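Local atomic coordinates of N-alpha-acetyltransferase 35, NatC auxiliary subunit (Saccharomyces cerevisiae, PDB entry 6YGA), a protein that serves as the auxiliary subunit of the NatC N-terminal acetyltransferase, which acetylates the N-terminal methionine of the L-A virus Gag protein. Residues Y144-G149 and L204-A209; N198-S203 and H222-I227; F559-S564 and I624-A629; K690-T695 and Q725-K730. All coordinates share one frame; numbering follows the deposited sequence.

Contact 1. Residues Y144-G149 and L204-A209; sequences YDKVLG and LQILEA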
loop_
_atom_site.group_PDB
_atom_site.type_symbol
_atom_site.label_atom_id
_atom_site.label_comp_id
_atom_site.label_asym_id
_atom_site.label_seq_id
_atom_site.Cartn_x
_atom_site.Cartn_y
_atom_site.Cartn_z
ATOM N N TYR B 144 24.119 10.516 -30.691
ATOM C CA TYR B 144 23.985 9.225 -30.025
ATOM C C TYR B 144 25.080 9.002 -28.989
ATOM O O TYR B 144 24.803 8.509 -27.891
ATOM C CB TYR B 144 24.009 8.094 -31.054
ATOM C CG TYR B 144 22.718 7.920 -31.821
ATOM C CD1 TYR B 144 22.461 8.665 -32.961
ATOM C CD2 TYR B 144 21.759 7.003 -31.405
ATOM C CE1 TYR B 144 21.284 8.509 -33.666
ATOM C CE2 TYR B 144 20.578 6.839 -32.103
ATOM C CZ TYR B 144 20.345 7.595 -33.233
ATOM O OH TYR B 144 19.172 7.438 -33.933
ATOM N N ASP B 145 26.325 9.357 -29.317
ATOM C CA ASP B 145 27.452 8.981 -28.469
ATOM C C ASP B 145 27.627 9.931 -27.289
ATOM O O ASP B 145 27.963 9.491 -26.183
ATOM C CB ASP B 145 28.737 8.920 -29.299
ATOM C CG ASP B 145 28.627 7.972 -30.483
ATOM O OD1 ASP B 145 27.494 7.731 -30.946
ATOM O OD2 ASP B 145 29.671 7.463 -30.946
ATOM N N LYS B 146 27.410 11.229 -27.496
ATOM C CA LYS B 146 27.651 12.230 -26.464
ATOM C C LYS B 146 26.373 12.754 -25.826
ATOM O O LYS B 146 26.247 12.743 -24.597
ATOM C CB LYS B 146 28.461 13.401 -27.045
ATOM C CG LYS B 146 29.694 13.771 -26.228
ATOM C CD LYS B 146 29.315 14.205 -24.814
ATOM C CE LYS B 146 30.527 14.307 -23.890
ATOM N NZ LYS B 146 30.148 14.807 -22.532
ATOM N N VAL B 147 25.416 13.223 -26.628
ATOM C CA VAL B 147 24.191 13.788 -26.068
ATOM C C VAL B 147 23.340 12.698 -25.426
ATOM O O VAL B 147 22.946 12.802 -24.259
ATOM C CB VAL B 147 23.409 14.552 -27.151
ATOM C CG1 VAL B 147 22.107 15.101 -26.582
ATOM C CG2 VAL B 147 24.261 15.671 -27.720
ATOM N N LEU B 148 23.048 11.632 -26.175
ATOM C CA LEU B 148 22.203 10.571 -25.639
ATOM C C LEU B 148 22.909 9.810 -24.523
ATOM O O LEU B 148 22.270 9.386 -23.555
ATOM C CB LEU B 148 21.773 9.627 -26.759
ATOM C CG LEU B 148 20.767 8.543 -26.379
ATOM C CD1 LEU B 148 19.623 9.126 -25.560
ATOM C CD2 LEU B 148 20.235 7.864 -27.628
ATOM N N GLY B 149 24.229 9.638 -24.635
ATOM C CA GLY B 149 24.972 8.979 -23.572
ATOM C C GLY B 149 24.873 9.715 -22.250
ATOM O O GLY B 149 24.766 9.095 -21.189
ATOM N N LEU B 204 24.701 19.879 -23.354
ATOM C CA LEU B 204 23.906 21.083 -23.577
ATOM C C LEU B 204 24.647 22.068 -24.469
ATOM O O LEU B 204 24.049 22.670 -25.367
ATOM C CB LEU B 204 23.538 21.737 -22.243
ATOM C CG LEU B 204 22.072 21.650 -21.809
ATOM C CD1 LEU B 204 21.816 22.545 -20.607
ATOM C CD2 LEU B 204 21.138 22.002 -22.961
ATOM N N GLN B 205 25.956 22.229 -24.250
ATOM C CA GLN B 205 26.736 23.162 -25.058
ATOM C C GLN B 205 26.843 22.701 -26.507
ATOM O O GLN B 205 26.890 23.535 -27.419
ATOM C CB GLN B 205 28.131 23.345 -24.458
ATOM C CG GLN B 205 28.170 23.547 -22.943
ATOM C CD GLN B 205 27.439 24.794 -22.470
ATOM O OE1 GLN B 205 27.026 25.639 -23.266
ATOM N NE2 GLN B 205 27.278 24.912 -21.157
ATOM N N ILE B 206 26.889 21.386 -26.739
ATOM C CA ILE B 206 26.868 20.874 -28.107
ATOM C C ILE B 206 25.580 21.293 -28.805
ATOM O O ILE B 206 25.585 21.648 -29.990
ATOM C CB ILE B 206 27.049 19.343 -28.114
ATOM C CG1 ILE B 206 28.448 18.966 -27.615
ATOM C CG2 ILE B 206 26.805 18.765 -29.508
ATOM C CD1 ILE B 206 28.739 17.478 -27.665
ATOM N N LEU B 207 24.458 21.269 -28.079
ATOM C CA LEU B 207 23.187 21.682 -28.664
ATOM C C LEU B 207 23.149 23.185 -28.919
ATOM O O LEU B 207 22.503 23.633 -29.874
ATOM C CB LEU B 207 22.028 21.262 -27.758
ATOM C CG LEU B 207 21.964 19.776 -27.393
ATOM C CD1 LEU B 207 20.733 19.473 -26.548
ATOM C CD2 LEU B 207 21.991 18.906 -28.642
ATOM N N GLU B 208 23.828 23.976 -28.084
ATOM C CA GLU B 208 23.916 25.412 -28.335
ATOM C C GLU B 208 24.648 25.696 -29.640
ATOM O O GLU B 208 24.320 26.652 -30.352
ATOM C CB GLU B 208 24.623 26.114 -27.175
ATOM C CG GLU B 208 24.160 25.703 -25.786
ATOM C CD GLU B 208 22.967 26.497 -25.288
ATOM O OE1 GLU B 208 22.353 27.230 -26.092
ATOM O OE2 GLU B 208 22.646 26.390 -24.085
ATOM N N ALA B 209 25.645 24.870 -29.972
ATOM C CA ALA B 209 26.462 25.129 -31.153
ATOM C C ALA B 209 25.656 25.020 -32.439
ATOM O O ALA B 209 26.014 25.638 -33.447
ATOM C CB ALA B 209 27.650 24.168 -31.195
#

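Contact 2. Residues N198-S203 and H222-I227; sequences NSLTES and HILKII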
loop_
_atom_site.group_PDB
_atom_site.type_symbol
_atom_site.label_atom_id
_atom_site.label_comp_id
_atom_site.label_asym_id
_atom_site.label_seq_id
_atom_site.Cartn_x
_atom_site.Cartn_y
_atom_site.Cartn_z
ATOM N N ASN B 198 28.339 17.611 -15.163
ATOM C CA ASN B 198 29.241 18.131 -16.186
ATOM C C ASN B 198 28.987 17.465 -17.533
ATOM O O ASN B 198 28.997 18.132 -18.573
ATOM C CB ASN B 198 30.697 17.938 -15.757
ATOM C CG ASN B 198 31.092 18.847 -14.605
ATOM O OD1 ASN B 198 30.426 19.845 -14.329
ATOM N ND2 ASN B 198 32.188 18.508 -13.934
ATOM N N SER B 199 28.751 16.150 -17.533
ATOM C CA SER B 199 28.461 15.447 -18.780
ATOM C C SER B 199 27.187 15.976 -19.428
ATOM O O SER B 199 27.133 16.158 -20.650
ATOM C CB SER B 199 28.348 13.944 -18.520
ATOM O OG SER B 199 27.872 13.259 -19.666
ATOM N N LEU B 200 26.154 16.231 -18.622
ATOM C CA LEU B 200 24.904 16.766 -19.153
ATOM C C LEU B 200 25.071 18.210 -19.612
ATOM O O LEU B 200 24.456 18.628 -20.600
ATOM C CB LEU B 200 23.806 16.660 -18.096
ATOM C CG LEU B 200 23.400 15.243 -17.684
ATOM C CD1 LEU B 200 22.782 15.230 -16.293
ATOM C CD2 LEU B 200 22.436 14.660 -18.702
ATOM N N THR B 201 25.894 18.988 -18.906
ATOM C CA THR B 201 26.157 20.359 -19.332
ATOM C C THR B 201 26.929 20.389 -20.646
ATOM O O THR B 201 26.628 21.199 -21.530
ATOM C CB THR B 201 26.914 21.114 -18.236
ATOM O OG1 THR B 201 26.034 21.371 -17.136
ATOM C CG2 THR B 201 27.458 22.438 -18.759
ATOM N N GLU B 202 27.919 19.504 -20.798
ATOM C CA GLU B 202 28.688 19.455 -22.038
ATOM C C GLU B 202 27.802 19.103 -23.227
ATOM O O GLU B 202 27.968 19.656 -24.321
ATOM C CB GLU B 202 29.836 18.455 -21.909
ATOM C CG GLU B 202 30.938 18.890 -20.957
ATOM C CD GLU B 202 32.017 17.839 -20.792
ATOM O OE1 GLU B 202 31.973 16.819 -21.513
ATOM O OE2 GLU B 202 32.909 18.030 -19.938
ATOM N N SER B 203 26.856 18.178 -23.038
ATOM C CA SER B 203 25.907 17.885 -24.106
ATOM C C SER B 203 24.995 19.073 -24.378
ATOM O O SER B 203 24.558 19.266 -25.518
ATOM C CB SER B 203 25.080 16.647 -23.762
ATOM O OG SER B 203 25.871 15.474 -23.813
ATOM N N HIS B 222 15.297 21.014 -23.448
ATOM C CA HIS B 222 14.495 20.954 -22.229
ATOM C C HIS B 222 14.637 19.604 -21.540
ATOM O O HIS B 222 14.683 19.534 -20.306
ATOM C CB HIS B 222 13.026 21.241 -22.538
ATOM C CG HIS B 222 12.714 22.696 -22.715
ATOM N ND1 HIS B 222 12.311 23.228 -23.921
ATOM C CD2 HIS B 222 12.739 23.728 -21.839
ATOM C CE1 HIS B 222 12.106 24.526 -23.781
ATOM N NE2 HIS B 222 12.359 24.855 -22.528
ATOM N N ILE B 223 14.695 18.521 -22.319
ATOM C CA ILE B 223 14.897 17.192 -21.745
ATOM C C ILE B 223 16.209 17.143 -20.973
ATOM O O ILE B 223 16.271 16.640 -19.845
ATOM C CB ILE B 223 14.851 16.121 -22.850
ATOM C CG1 ILE B 223 13.416 15.905 -23.332
ATOM C CG2 ILE B 223 15.451 14.815 -22.366
ATOM C CD1 ILE B 223 13.302 14.912 -24.467
ATOM N N LEU B 224 17.276 17.685 -21.567
ATOM C CA LEU B 224 18.583 17.664 -20.920
ATOM C C LEU B 224 18.561 18.419 -19.595
ATOM O O LEU B 224 19.127 17.955 -18.599
ATOM C CB LEU B 224 19.637 18.253 -21.858
ATOM C CG LEU B 224 20.983 17.533 -21.918
ATOM C CD1 LEU B 224 20.792 16.115 -22.382
ATOM C CD2 LEU B 224 21.924 18.244 -22.854
ATOM N N LYS B 225 17.910 19.584 -19.562
ATOM C CA LYS B 225 17.857 20.357 -18.324
ATOM C C LYS B 225 16.981 19.674 -17.282
ATOM O O LYS B 225 17.252 19.766 -16.080
ATOM C CB LYS B 225 17.351 21.771 -18.599
ATOM C CG LYS B 225 18.262 22.621 -19.467
ATOM C CD LYS B 225 17.702 24.028 -19.612
ATOM C CE LYS B 225 18.663 24.939 -20.358
ATOM N NZ LYS B 225 18.145 26.332 -20.470
ATOM N N ILE B 226 15.919 18.993 -17.725
ATOM C CA ILE B 226 15.081 18.229 -16.802
ATOM C C ILE B 226 15.904 17.142 -16.123
ATOM O O ILE B 226 15.838 16.957 -14.901
ATOM C CB ILE B 226 13.863 17.638 -17.539
ATOM C CG1 ILE B 226 12.817 18.717 -17.824
ATOM C CG2 ILE B 226 13.236 16.508 -16.734
ATOM C CD1 ILE B 226 11.576 18.189 -18.518
ATOM N N ILE B 227 16.710 16.419 -16.906
ATOM C CA ILE B 227 17.543 15.360 -16.346
ATOM C C ILE B 227 18.518 15.928 -15.321
ATOM O O ILE B 227 18.754 15.324 -14.268
ATOM C CB ILE B 227 18.269 14.602 -17.474
ATOM C CG1 ILE B 227 17.247 13.926 -18.395
ATOM C CG2 ILE B 227 19.231 13.568 -16.906
ATOM C CD1 ILE B 227 17.860 13.119 -19.520
#

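Contact 3. Residues F559-S564 and I624-A629; sequences FAILKS and IKLERA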
loop_
_atom_site.group_PDB
_atom_site.type_symbol
_atom_site.label_atom_id
_atom_site.label_comp_id
_atom_site.label_asym_id
_atom_site.label_seq_id
_atom_site.Cartn_x
_atom_site.Cartn_y
_atom_site.Cartn_z
ATOM N N PHE B 559 -28.396 6.995 10.832
ATOM C CA PHE B 559 -28.558 5.545 10.815
ATOM C C PHE B 559 -29.837 5.131 11.532
ATOM O O PHE B 559 -30.588 4.281 11.043
ATOM C CB PHE B 559 -27.336 4.881 11.456
ATOM C CG PHE B 559 -27.331 3.376 11.368
ATOM C CD1 PHE B 559 -28.020 2.609 12.296
ATOM C CD2 PHE B 559 -26.614 2.727 10.372
ATOM C CE1 PHE B 559 -28.006 1.228 12.225
ATOM C CE2 PHE B 559 -26.593 1.346 10.299
ATOM C CZ PHE B 559 -27.293 0.595 11.225
ATOM N N ALA B 560 -30.099 5.731 12.700
ATOM C CA ALA B 560 -31.267 5.363 13.498
ATOM C C ALA B 560 -32.570 5.711 12.788
ATOM O O ALA B 560 -33.571 4.998 12.936
ATOM C CB ALA B 560 -31.198 6.050 14.860
ATOM N N ILE B 561 -32.578 6.800 12.017
ATOM C CA ILE B 561 -33.740 7.123 11.196
ATOM C C ILE B 561 -33.939 6.063 10.121
ATOM O O ILE B 561 -35.062 5.601 9.885
ATOM C CB ILE B 561 -33.588 8.535 10.596
ATOM C CG1 ILE B 561 -33.719 9.599 11.692
ATOM C CG2 ILE B 561 -34.605 8.767 9.485
ATOM C CD1 ILE B 561 -33.338 10.994 11.242
ATOM N N LEU B 562 -32.854 5.643 9.466
ATOM C CA LEU B 562 -32.965 4.611 8.440
ATOM C C LEU B 562 -33.484 3.304 9.027
ATOM O O LEU B 562 -34.347 2.644 8.435
ATOM C CB LEU B 562 -31.616 4.397 7.752
ATOM C CG LEU B 562 -31.127 5.570 6.900
ATOM C CD1 LEU B 562 -29.683 5.380 6.471
ATOM C CD2 LEU B 562 -32.028 5.753 5.689
ATOM N N LYS B 563 -32.975 2.911 10.199
ATOM C CA LYS B 563 -33.462 1.681 10.815
ATOM C C LYS B 563 -34.900 1.825 11.301
ATOM O O LYS B 563 -35.667 0.856 11.251
ATOM C CB LYS B 563 -32.552 1.251 11.967
ATOM C CG LYS B 563 -33.071 0.010 12.670
ATOM C CD LYS B 563 -32.107 -0.571 13.679
ATOM C CE LYS B 563 -32.691 -1.847 14.276
ATOM N NZ LYS B 563 -31.891 -2.374 15.411
ATOM N N SER B 564 -35.294 3.019 11.751
ATOM C CA SER B 564 -36.678 3.221 12.170
ATOM C C SER B 564 -37.656 2.955 11.033
ATOM O O SER B 564 -38.780 2.502 11.277
ATOM C CB SER B 564 -36.874 4.637 12.708
ATOM O OG SER B 564 -36.059 4.876 13.841
ATOM N N ILE B 624 -43.601 12.781 15.492
ATOM C CA ILE B 624 -43.056 13.785 16.400
ATOM C C ILE B 624 -41.620 13.447 16.781
ATOM O O ILE B 624 -40.756 14.331 16.839
ATOM C CB ILE B 624 -43.956 13.925 17.639
ATOM C CG1 ILE B 624 -45.291 14.560 17.244
ATOM C CG2 ILE B 624 -43.255 14.741 18.717
ATOM C CD1 ILE B 624 -46.223 14.791 18.404
ATOM N N LYS B 625 -41.336 12.169 17.043
ATOM C CA LYS B 625 -39.971 11.789 17.393
ATOM C C LYS B 625 -39.038 11.924 16.198
ATOM O O LYS B 625 -37.867 12.285 16.357
ATOM C CB LYS B 625 -39.942 10.366 17.947
ATOM C CG LYS B 625 -40.488 10.243 19.361
ATOM C CD LYS B 625 -40.065 8.930 19.997
ATOM C CE LYS B 625 -40.415 8.894 21.476
ATOM N NZ LYS B 625 -39.912 7.657 22.136
ATOM N N LEU B 626 -39.539 11.648 14.991
ATOM C CA LEU B 626 -38.717 11.822 13.798
ATOM C C LEU B 626 -38.365 13.289 13.585
ATOM O O LEU B 626 -37.243 13.614 13.178
ATOM C CB LEU B 626 -39.438 11.257 12.574
ATOM C CG LEU B 626 -38.759 11.499 11.223
ATOM C CD1 LEU B 626 -37.376 10.866 11.187
ATOM C CD2 LEU B 626 -39.618 10.978 10.080
ATOM N N GLU B 627 -39.310 14.190 13.866
ATOM C CA GLU B 627 -39.049 15.615 13.693
ATOM C C GLU B 627 -37.950 16.091 14.635
ATOM O O GLU B 627 -37.128 16.936 14.262
ATOM C CB GLU B 627 -40.339 16.412 13.903
ATOM C CG GLU B 627 -40.266 17.868 13.456
ATOM C CD GLU B 627 -39.595 18.762 14.479
ATOM O OE1 GLU B 627 -39.714 18.474 15.690
ATOM O OE2 GLU B 627 -38.941 19.747 14.075
ATOM N N ARG B 628 -37.909 15.557 15.857
ATOM C CA ARG B 628 -36.834 15.919 16.776
ATOM C C ARG B 628 -35.483 15.449 16.250
ATOM O O ARG B 628 -34.471 16.145 16.404
ATOM C CB ARG B 628 -37.112 15.341 18.165
ATOM C CG ARG B 628 -38.151 16.128 18.950
ATOM C CD ARG B 628 -38.755 15.324 20.096
ATOM N NE ARG B 628 -37.789 15.000 21.143
ATOM C CZ ARG B 628 -37.511 15.788 22.178
ATOM N NH1 ARG B 628 -38.118 16.960 22.308
ATOM N NH2 ARG B 628 -36.622 15.405 23.085
ATOM N N ALA B 629 -35.447 14.277 15.612
ATOM C CA ALA B 629 -34.185 13.749 15.103
ATOM C C ALA B 629 -33.707 14.524 13.881
ATOM O O ALA B 629 -32.516 14.833 13.761
ATOM C CB ALA B 629 -34.330 12.265 14.773
#

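Contact 4. Residues K690-T695 and Q725-K730; sequences KVIVNT and QTLRIK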
loop_
_atom_site.group_PDB
_atom_site.type_symbol
_atom_site.label_atom_id
_atom_site.label_comp_id
_atom_site.label_asym_id
_atom_site.label_seq_id
_atom_site.Cartn_x
_atom_site.Cartn_y
_atom_site.Cartn_z
ATOM N N LYS B 690 -32.810 15.430 4.638
ATOM C CA LYS B 690 -34.102 15.885 4.131
ATOM C C LYS B 690 -34.587 15.004 2.987
ATOM O O LYS B 690 -35.779 14.686 2.906
ATOM C CB LYS B 690 -34.012 17.344 3.685
ATOM C CG LYS B 690 -33.694 18.315 4.809
ATOM C CD LYS B 690 -33.033 19.580 4.279
ATOM C CE LYS B 690 -32.502 20.439 5.420
ATOM N NZ LYS B 690 -31.531 21.473 4.965
ATOM N N VAL B 691 -33.682 14.599 2.092
ATOM C CA VAL B 691 -34.070 13.731 0.983
ATOM C C VAL B 691 -34.604 12.403 1.506
ATOM O O VAL B 691 -35.631 11.900 1.036
ATOM C CB VAL B 691 -32.884 13.530 0.019
ATOM C CG1 VAL B 691 -33.173 12.407 -0.965
ATOM C CG2 VAL B 691 -32.585 14.825 -0.726
ATOM N N ILE B 692 -33.928 11.828 2.506
ATOM C CA ILE B 692 -34.346 10.543 3.060
ATOM C C ILE B 692 -35.747 10.645 3.654
ATOM O O ILE B 692 -36.611 9.799 3.398
ATOM C CB ILE B 692 -33.323 10.056 4.104
ATOM C CG1 ILE B 692 -31.998 9.698 3.425
ATOM C CG2 ILE B 692 -33.861 8.870 4.889
ATOM C CD1 ILE B 692 -30.952 9.171 4.381
ATOM N N VAL B 693 -35.997 11.690 4.443
ATOM C CA VAL B 693 -37.280 11.819 5.130
ATOM C C VAL B 693 -38.414 12.025 4.131
ATOM O O VAL B 693 -39.477 11.400 4.236
ATOM C CB VAL B 693 -37.214 12.959 6.161
ATOM C CG1 VAL B 693 -38.606 13.409 6.557
ATOM C CG2 VAL B 693 -36.435 12.502 7.378
ATOM N N ASN B 694 -38.208 12.901 3.144
ATOM C CA ASN B 694 -39.234 13.118 2.130
ATOM C C ASN B 694 -39.505 11.848 1.333
ATOM O O ASN B 694 -40.657 11.548 1.002
ATOM C CB ASN B 694 -38.820 14.259 1.199
ATOM C CG ASN B 694 -38.725 15.593 1.916
ATOM O OD1 ASN B 694 -37.940 16.461 1.536
ATOM N ND2 ASN B 694 -39.524 15.758 2.964
ATOM N N THR B 695 -38.457 11.082 1.026
ATOM C CA THR B 695 -38.636 9.859 0.250
ATOM C C THR B 695 -39.397 8.801 1.041
ATOM O O THR B 695 -40.275 8.123 0.496
ATOM C CB THR B 695 -37.276 9.319 -0.199
ATOM O OG1 THR B 695 -36.674 10.244 -1.113
ATOM C CG2 THR B 695 -37.428 7.965 -0.881
ATOM N N GLN B 725 -24.708 8.494 4.094
ATOM C CA GLN B 725 -25.532 7.286 4.072
ATOM C C GLN B 725 -26.696 7.528 3.119
ATOM O O GLN B 725 -27.673 8.194 3.470
ATOM C CB GLN B 725 -26.009 6.936 5.476
ATOM C CG GLN B 725 -24.872 6.697 6.465
ATOM C CD GLN B 725 -25.357 6.391 7.871
ATOM O OE1 GLN B 725 -26.076 5.416 8.096
ATOM N NE2 GLN B 725 -24.961 7.224 8.826
ATOM N N THR B 726 -26.597 6.972 1.911
ATOM C CA THR B 726 -27.467 7.318 0.795
ATOM C C THR B 726 -28.412 6.172 0.457
ATOM O O THR B 726 -28.002 5.009 0.398
ATOM C CB THR B 726 -26.630 7.677 -0.439
ATOM O OG1 THR B 726 -25.626 8.630 -0.067
ATOM C CG2 THR B 726 -27.503 8.266 -1.541
ATOM N N LEU B 727 -29.682 6.510 0.241
ATOM C CA LEU B 727 -30.656 5.552 -0.263
ATOM C C LEU B 727 -30.426 5.330 -1.747
ATOM O O LEU B 727 -30.053 6.253 -2.470
ATOM C CB LEU B 727 -32.081 6.057 -0.043
ATOM C CG LEU B 727 -32.591 5.986 1.389
ATOM C CD1 LEU B 727 -34.034 6.441 1.471
ATOM C CD2 LEU B 727 -32.437 4.568 1.891
ATOM N N ARG B 728 -30.656 4.102 -2.201
ATOM C CA ARG B 728 -30.571 3.800 -3.622
ATOM C C ARG B 728 -31.516 2.651 -3.936
ATOM O O ARG B 728 -31.609 1.688 -3.171
ATOM C CB ARG B 728 -29.135 3.467 -4.047
ATOM C CG ARG B 728 -28.432 4.645 -4.710
ATOM C CD ARG B 728 -26.930 4.467 -4.812
ATOM N NE ARG B 728 -26.270 5.753 -5.027
ATOM C CZ ARG B 728 -24.953 5.924 -5.092
ATOM N NH1 ARG B 728 -24.137 4.886 -4.962
ATOM N NH2 ARG B 728 -24.452 7.136 -5.287
ATOM N N ILE B 729 -32.232 2.777 -5.053
ATOM C CA ILE B 729 -33.182 1.748 -5.454
ATOM C C ILE B 729 -32.429 0.484 -5.842
ATOM O O ILE B 729 -31.406 0.533 -6.540
ATOM C CB ILE B 729 -34.063 2.255 -6.609
ATOM C CG1 ILE B 729 -34.915 3.441 -6.148
ATOM C CG2 ILE B 729 -34.940 1.135 -7.151
ATOM C CD1 ILE B 729 -35.919 3.906 -7.177
ATOM N N LYS B 730 -32.932 -0.658 -5.387
ATOM C CA LYS B 730 -32.297 -1.944 -5.653
ATOM C C LYS B 730 -32.489 -2.367 -7.108
ATOM O O LYS B 730 -31.578 -2.910 -7.734
ATOM C CB LYS B 730 -32.859 -3.012 -4.713
ATOM C CG LYS B 730 -31.939 -4.195 -4.469
ATOM C CD LYS B 730 -32.520 -5.104 -3.399
ATOM C CE LYS B 730 -32.886 -4.309 -2.153
ATOM N NZ LYS B 730 -33.486 -5.157 -1.087
#

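Contact 1. Residues Y144-G149 and L204-A209
Helix segments 144-149 and 204-209 pack with their axes 10.1 Å apart at closest approach and their N-to-C directions 119° apart, and the nearest pair of backbones is at Val147 and Leu204. Four side chains meet: Lys146 and Val147 from the first helix, Ile206 and Leu207 from the second. Val147 and Leu207 are buried, while Lys146 and Ile206 lie on the more open side. Lys146 takes part with the root of its chain. Its CG lies 4.1 Å from Ile206 CD1, and CB of Lys146 is equally near that methyl. The isoleucine tip rests against the lysine methylenes, and the two side chains cross at about a right angle. The lysine chain bends at CB-CG, chi2 -61°, and carries the ammonium group onward to a salt bridge with Glu202, one turn before Ile206 on the same helix.

The segments belong to helices 142-167 and 193-209 of an all-helical part of the chain. Helix 215-231 packs beside both, and its Leu220 touches Val147 and Leu207.

Val147 comes closest through CG2. With CG1 placed anti to the backbone N, chi1 178°, the CG2 branch takes the place opposite the carbonyl carbon. Val147 CG2 lies 4.1 Å from Leu207 CD2, and Val147 CG1 is a looser neighbour of that leucine methyl. Ile206 CG2 is 4.4 Å from Val147 CG2.

Contact 2. Residues N198-S203 and H222-I227
Leu200 packs against Ile227 and Leu224 between these two buried helix faces. Both methyls of the leucine rest on one isoleucine branch: Leu200 CD2 lies 3.8 Å from Ile227 CG2, and Leu200 CD1 is 4.0 Å from Ile227 CG2. Leu200 lies roughly perpendicular to Ile227. Leu224 CD1 adds a looser apolar contact to Leu200 CD2.

A second kind of contact sets a methyl against backbone. Leu224 CD2 lies 3.4 Å from Leu200 O and 3.5 Å from Ser203 C. The same methyl is 3.7 Å from Ser203 CB. Leu224 thus packs along the turn between Leu200 and Ser203.

The polar end of Ser203 is used elsewhere. The serine turns CB to Leu224, while its OG is hydrogen-bonded with Ser150 of a third helix, 142-167. Cys151 of that helix touches Leu224 and Ile227.

The axes lie 9.8 Å apart at closest approach, with N-to-C directions 166° apart. Helices 193-209 and 215-231 follow each other in the chain across a short connection. The arrangement is an antiparallel helical hairpin, packed through branched aliphatic side chains and a serine.

Contact 3. Residues F559-S564 and I624-A629
Ile561 of helix 511-564 packs against Leu626 and Ala629 of helix 619-653, and it supplies the whole of the first helix's side of the contact. Its CB points toward the other helix, and the chain divides there. The CG2 branch meets Leu626 CD1 at 3.9 Å. The other branch starts at CG1, on the backbone N side with chi1 -70°. Ile561 CG1 is likewise 3.9 Å from Leu626 CD1. The same CG1 is 4.1 Å from Ala629 CB. The chain then runs on extended, and at its tip Ile561 CD1 reaches Ala629 CB at 3.9 Å. Ile561 CD1 is also 4.0 Å from Leu626 CD1. Leu626 CD1 therefore lies against both branches of the isoleucine. The leucine runs roughly at right angles to it.

Leu626 and Ala629 are three residues apart, so they fall on the same face of their helix. Both segments lie in the region related to TPR repeats, where the contact packs two long helices together.

Ser564 folds its hydroxyl back along its own helix. Ser564 OG donates to Ala560 O at 2.7 Å, tilted 30° from the carbonyl plane, and Ser564 N reaches the same oxygen from the opposite face. Ser564 OG also pairs with Ile615 N.

All three residues that meet are buried and aliphatic. The two segments therefore hold together by close apolar packing and burial from water, with no polar bond between them.

Contact 4. Residues K690-T695 and Q725-K730
This contact joins a helix to one strand of a two-stranded antiparallel sheet near the end of the chain. Helix 668-701 supplies Ile692 and Thr695, and strand 724-729 supplies Gln725 and Leu727. The axes of the two segments approach to 9.1 Å and cross at 40°.

Ile692 uses both of its branches. Its CG1 sits beside the backbone N (chi1 -68°) and sends CD1 to the strand backbone, where Ile692 CD1 lies 3.5 Å from Gln725 O. That oxygen accepts a hydrogen bond from Asn688 ND2, so the methyl packs beside a carbonyl that already has a hydrogen-bond partner. The other branch, Ile692 CG2, meets Leu727 CD1 at 4.2 Å. The two side chains run at a slant to each other.

Thr695 adds its methyl at the margin of the contact. Thr695 CG2 is 4.4 Å from Leu727 CD1, so one leucine methyl lies near two residues of the helix. The threonine hydroxyl serves its own helix. Thr695 OG1 donates to Val691 O at 2.9 Å from above the carbonyl plane, and Thr695 N approaches that oxygen from the opposite face.

Gln725 is buried, and its amide nitrogen is held by Glu555 of helix 511-564. Gln558 and Leu562 of that helix also touch Ile692. On the sheet side, strand 708-713 pairs with strand 724-729 through backbone bonds, among them Thr726 with Glu711, and its Tyr708 touches Thr695. The helix thus lies between helix 619-653, which meets Val693 through Thr630, and the terminal strand.

In the fold
The four contacts form two pairs on opposite sides of the chain's centre, about 59 Å or more apart between contact centres. Contacts 1 and 2 share helix 193-209 and also touch where Leu204 meets Leu224. Contacts 3 and 4 meet where Leu562 reaches Ile692 and Leu727. Contacts 2 and 3 are buried; contacts 1 and 4 are only partly so. Contact 3 is purely aliphatic, whereas contacts 2 and 4 also set a methyl against backbone, of a helix and of a strand. Contacts 1, 2 and 4 each use the carbon atoms of a polar residue: lysine methylenes, a serine CB and a threonine methyl. Contact 4 alone brings in a strand.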